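Local coordinates for Glyoxalase/bleomycin resisance protein/dioxygenase (PDB 5UJP) that binds calcium and riboflavin and may have dioxygenase activity, as a member of the glyoxalase/bleomycin resistance/dioxygenase superfamily, at residues L81-D89 / R98-D106. Numbering follows the deposited sequence.
Sequences LQERGVAVD and RQAMFSDPD
Asp89 and Met101 (a selenomethionine) form an antiparallel hydrogen-bonded pair, with Asp89 N 2.8 Å from Met101 O and Met101 N 2.9 Å from Asp89 O, and the next pair, Val88 with Phe102, is non-hydrogen-bonded. Beyond it the chains part. Ala87 O no longer accepts an amide but rests 3.2 Å from Phe102 CB, while a water bridges the gap, donating to Ser103 O and accepting a weak hydrogen bond from Ala87 N.

Phe102 is a worked example of an aromatic residue packed between a helix end and its own sheet. Its CG sits between the backbone N and the carbonyl carbon (chi1 64°), which turns the ring toward Leu81 at the end of helix 74-83. Leu81, in the last helical turn, lays CD1 over one ring face, a CH-pi contact 4.0 Å from the centroid. Val86 CG1 lies 3.9 Å from Phe102 CB, oblique to the ring, and Val88 CG2 packs on that same carbon. Ile110 and Leu112 of strand 109-113 also touch Phe102.

Between Leu81 and Val86 the helix closes in a Schellman motif, with Gly85 as its C-prime residue at positive phi: Val86 N bonds to Leu81 O and Gly85 N to Gln82 O. Helix, turn and the hairpin of strands 88-94 and 97-103 thus make up much of a βαβββ module, the unit characteristic of the vicinal oxygen chelate fold; Gln99, on strand 97-103, belongs to the riboflavin site known for this protein, although no riboflavin is bound to this chain here.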
loop_
_atom_site.group_PDB
_atom_site.type_symbol
_atom_site.label_atom_id
_atom_site.label_comp_id
_atom_site.label_asym_id
_atom_site.label_seq_id
_atom_site.Cartn_x
_atom_site.Cartn_y
_atom_site.Cartn_z
ATOM N N LEU A 81 -1.432 -6.884 20.832
ATOM C CA LEU A 81 -2.215 -7.656 19.865
ATOM C C LEU A 81 -2.495 -9.071 20.380
ATOM O O LEU A 81 -3.656 -9.525 20.375
ATOM C CB LEU A 81 -1.493 -7.685 18.518
ATOM C CG LEU A 81 -1.530 -6.349 17.769
ATOM C CD1 LEU A 81 -0.493 -6.340 16.660
ATOM C CD2 LEU A 81 -2.940 -6.130 17.183
ATOM N N GLN A 82 -1.454 -9.785 20.839
ATOM C CA GLN A 82 -1.664 -11.137 21.359
ATOM C C GLN A 82 -2.607 -11.140 22.551
ATOM O O GLN A 82 -3.438 -12.048 22.687
ATOM C CB GLN A 82 -0.325 -11.789 21.706
ATOM C CG GLN A 82 0.539 -11.969 20.462
ATOM C CD GLN A 82 1.572 -13.081 20.521
ATOM O OE1 GLN A 82 1.719 -13.860 19.568
ATOM N NE2 GLN A 82 2.318 -13.138 21.606
ATOM N N GLU A 83 -2.502 -10.142 23.424
ATOM C CA GLU A 83 -3.427 -10.053 24.549
ATOM C C GLU A 83 -4.858 -9.968 24.053
ATOM O O GLU A 83 -5.789 -10.467 24.698
ATOM C CB GLU A 83 -3.103 -8.797 25.342
ATOM C CG GLU A 83 -2.476 -9.048 26.665
ATOM C CD GLU A 83 -2.840 -7.966 27.637
ATOM O OE1 GLU A 83 -2.615 -6.780 27.308
ATOM O OE2 GLU A 83 -3.385 -8.295 28.710
ATOM N N ARG A 84 -5.061 -9.339 22.896
ATOM C CA ARG A 84 -6.406 -9.115 22.394
ATOM C C ARG A 84 -6.876 -10.211 21.454
ATOM O O ARG A 84 -7.852 -10.008 20.711
ATOM C CB ARG A 84 -6.509 -7.730 21.761
ATOM C CG ARG A 84 -6.433 -6.620 22.774
ATOM C CD ARG A 84 -6.294 -5.275 22.108
ATOM N NE ARG A 84 -6.369 -4.214 23.099
ATOM C CZ ARG A 84 -7.254 -3.223 23.076
ATOM N NH1 ARG A 84 -8.126 -3.123 22.078
ATOM N NH2 ARG A 84 -7.256 -2.313 24.046
ATOM N N GLY A 85 -6.175 -11.339 21.429
ATOM C CA GLY A 85 -6.586 -12.464 20.612
ATOM C C GLY A 85 -6.193 -12.398 19.158
ATOM O O GLY A 85 -6.847 -13.027 18.312
ATOM N N VAL A 86 -5.143 -11.655 18.823
ATOM C CA VAL A 86 -4.724 -11.543 17.440
ATOM C C VAL A 86 -3.524 -12.441 17.202
ATOM O O VAL A 86 -2.604 -12.483 18.014
ATOM C CB VAL A 86 -4.398 -10.078 17.109
ATOM C CG1 VAL A 86 -3.868 -9.955 15.660
ATOM C CG2 VAL A 86 -5.626 -9.216 17.325
ATOM N N ALA A 87 -3.507 -13.121 16.054
ATOM C CA ALA A 87 -2.371 -13.958 15.685
ATOM C C ALA A 87 -1.196 -13.082 15.259
ATOM O O ALA A 87 -1.340 -12.255 14.355
ATOM C CB ALA A 87 -2.754 -14.883 14.532
ATOM N N VAL A 88 -0.028 -13.305 15.875
ATOM C CA VAL A 88 1.177 -12.522 15.593
ATOM C C VAL A 88 2.364 -13.429 15.283
ATOM O O VAL A 88 2.640 -14.386 16.017
ATOM C CB VAL A 88 1.551 -11.560 16.731
ATOM C CG1 VAL A 88 2.876 -10.911 16.444
ATOM C CG2 VAL A 88 0.464 -10.527 16.970
ATOM N N ASP A 89 3.098 -13.095 14.223
ATOM C CA ASP A 89 4.350 -13.751 13.858
ATOM C C ASP A 89 5.470 -12.758 14.129
ATOM O O ASP A 89 5.533 -11.686 13.511
ATOM C CB ASP A 89 4.322 -14.146 12.383
ATOM C CG ASP A 89 5.548 -14.949 11.946
ATOM O OD1 ASP A 89 6.402 -15.272 12.779
ATOM O OD2 ASP A 89 5.632 -15.285 10.736
ATOM N N ARG A 98 13.248 -4.277 13.134
ATOM C CA ARG A 98 12.681 -5.367 13.898
ATOM C C ARG A 98 11.204 -5.432 13.550
ATOM O O ARG A 98 10.500 -4.432 13.685
ATOM C CB ARG A 98 12.884 -5.068 15.373
ATOM C CG ARG A 98 12.404 -6.162 16.324
ATOM C CD ARG A 98 12.980 -5.934 17.753
ATOM N NE ARG A 98 12.376 -6.849 18.731
ATOM C CZ ARG A 98 12.762 -8.099 18.910
ATOM N NH1 ARG A 98 13.769 -8.588 18.183
ATOM N NH2 ARG A 98 12.142 -8.864 19.811
ATOM N N GLN A 99 10.748 -6.581 13.070
ATOM C CA GLN A 99 9.447 -6.597 12.407
ATOM C C GLN A 99 8.550 -7.713 12.908
ATOM O O GLN A 99 8.997 -8.703 13.462
ATOM C CB GLN A 99 9.551 -6.657 10.877
ATOM C CG GLN A 99 10.012 -7.930 10.335
ATOM C CD GLN A 99 10.048 -7.895 8.783
ATOM O OE1 GLN A 99 9.437 -8.718 8.109
ATOM N NE2 GLN A 99 10.719 -6.908 8.240
ATOM N N ALA A 100 7.255 -7.536 12.672
ATOM C CA ALA A 100 6.302 -8.571 13.011
ATOM C C ALA A 100 5.134 -8.482 12.054
ATOM O O ALA A 100 4.911 -7.454 11.410
ATOM C CB ALA A 100 5.758 -8.373 14.422
HETATM N N MSE A 101 4.379 -9.589 11.940
HETATM C CA MSE A 101 3.223 -9.636 11.048
HETATM C C MSE A 101 2.021 -10.087 11.843
HETATM O O MSE A 101 2.151 -10.906 12.758
HETATM C CB MSE A 101 3.485 -10.651 9.929
HETATM C CG MSE A 101 4.936 -10.714 9.490
HETATM SE SE MSE A 101 5.574 -9.036 8.698
HETATM C CE MSE A 101 4.455 -9.032 7.107
ATOM N N PHE A 102 0.855 -9.572 11.510
ATOM C CA PHE A 102 -0.372 -10.081 12.056
ATOM C C PHE A 102 -1.445 -10.107 10.973
ATOM O O PHE A 102 -1.329 -9.454 9.929
ATOM C CB PHE A 102 -0.844 -9.268 13.263
ATOM C CG PHE A 102 -1.200 -7.811 12.965
ATOM C CD1 PHE A 102 -0.240 -6.811 12.997
ATOM C CD2 PHE A 102 -2.543 -7.442 12.748
ATOM C CE1 PHE A 102 -0.576 -5.482 12.781
ATOM C CE2 PHE A 102 -2.882 -6.117 12.526
ATOM C CZ PHE A 102 -1.887 -5.123 12.514
ATOM N N SER A 103 -2.479 -10.891 11.207
ATOM C CA SER A 103 -3.525 -11.105 10.227
ATOM C C SER A 103 -4.826 -10.494 10.725
ATOM O O SER A 103 -5.123 -10.534 11.929
ATOM C CB SER A 103 -3.754 -12.611 10.023
ATOM O OG SER A 103 -2.708 -13.213 9.277
ATOM N N ASP A 104 -5.605 -9.941 9.793
ATOM C CA ASP A 104 -6.944 -9.472 10.104
ATOM C C ASP A 104 -7.942 -10.619 9.961
ATOM O O ASP A 104 -7.563 -11.740 9.588
ATOM C CB ASP A 104 -7.239 -8.189 9.283
ATOM C CG ASP A 104 -7.705 -8.434 7.877
ATOM O OD1 ASP A 104 -7.748 -9.580 7.410
ATOM O OD2 ASP A 104 -8.014 -7.419 7.186
ATOM N N PRO A 105 -9.217 -10.384 10.278
ATOM C CA PRO A 105 -10.214 -11.472 10.181
ATOM C C PRO A 105 -10.297 -12.165 8.837
ATOM O O PRO A 105 -10.594 -13.370 8.786
ATOM C CB PRO A 105 -11.532 -10.754 10.470
ATOM C CG PRO A 105 -11.148 -9.713 11.489
ATOM C CD PRO A 105 -9.801 -9.194 10.934
ATOM N N ASP A 106 -10.042 -11.451 7.742
ATOM C CA ASP A 106 -10.147 -12.079 6.432
ATOM C C ASP A 106 -8.863 -12.762 6.016
ATOM O O ASP A 106 -8.865 -13.494 5.017
ATOM C CB ASP A 106 -10.484 -11.063 5.347
ATOM C CG ASP A 106 -11.895 -10.574 5.426
ATOM O OD1 ASP A 106 -12.804 -11.426 5.357
ATOM O OD2 ASP A 106 -12.084 -9.348 5.600
HETATM O O HOH W 1 -5.834 -12.146 13.670
#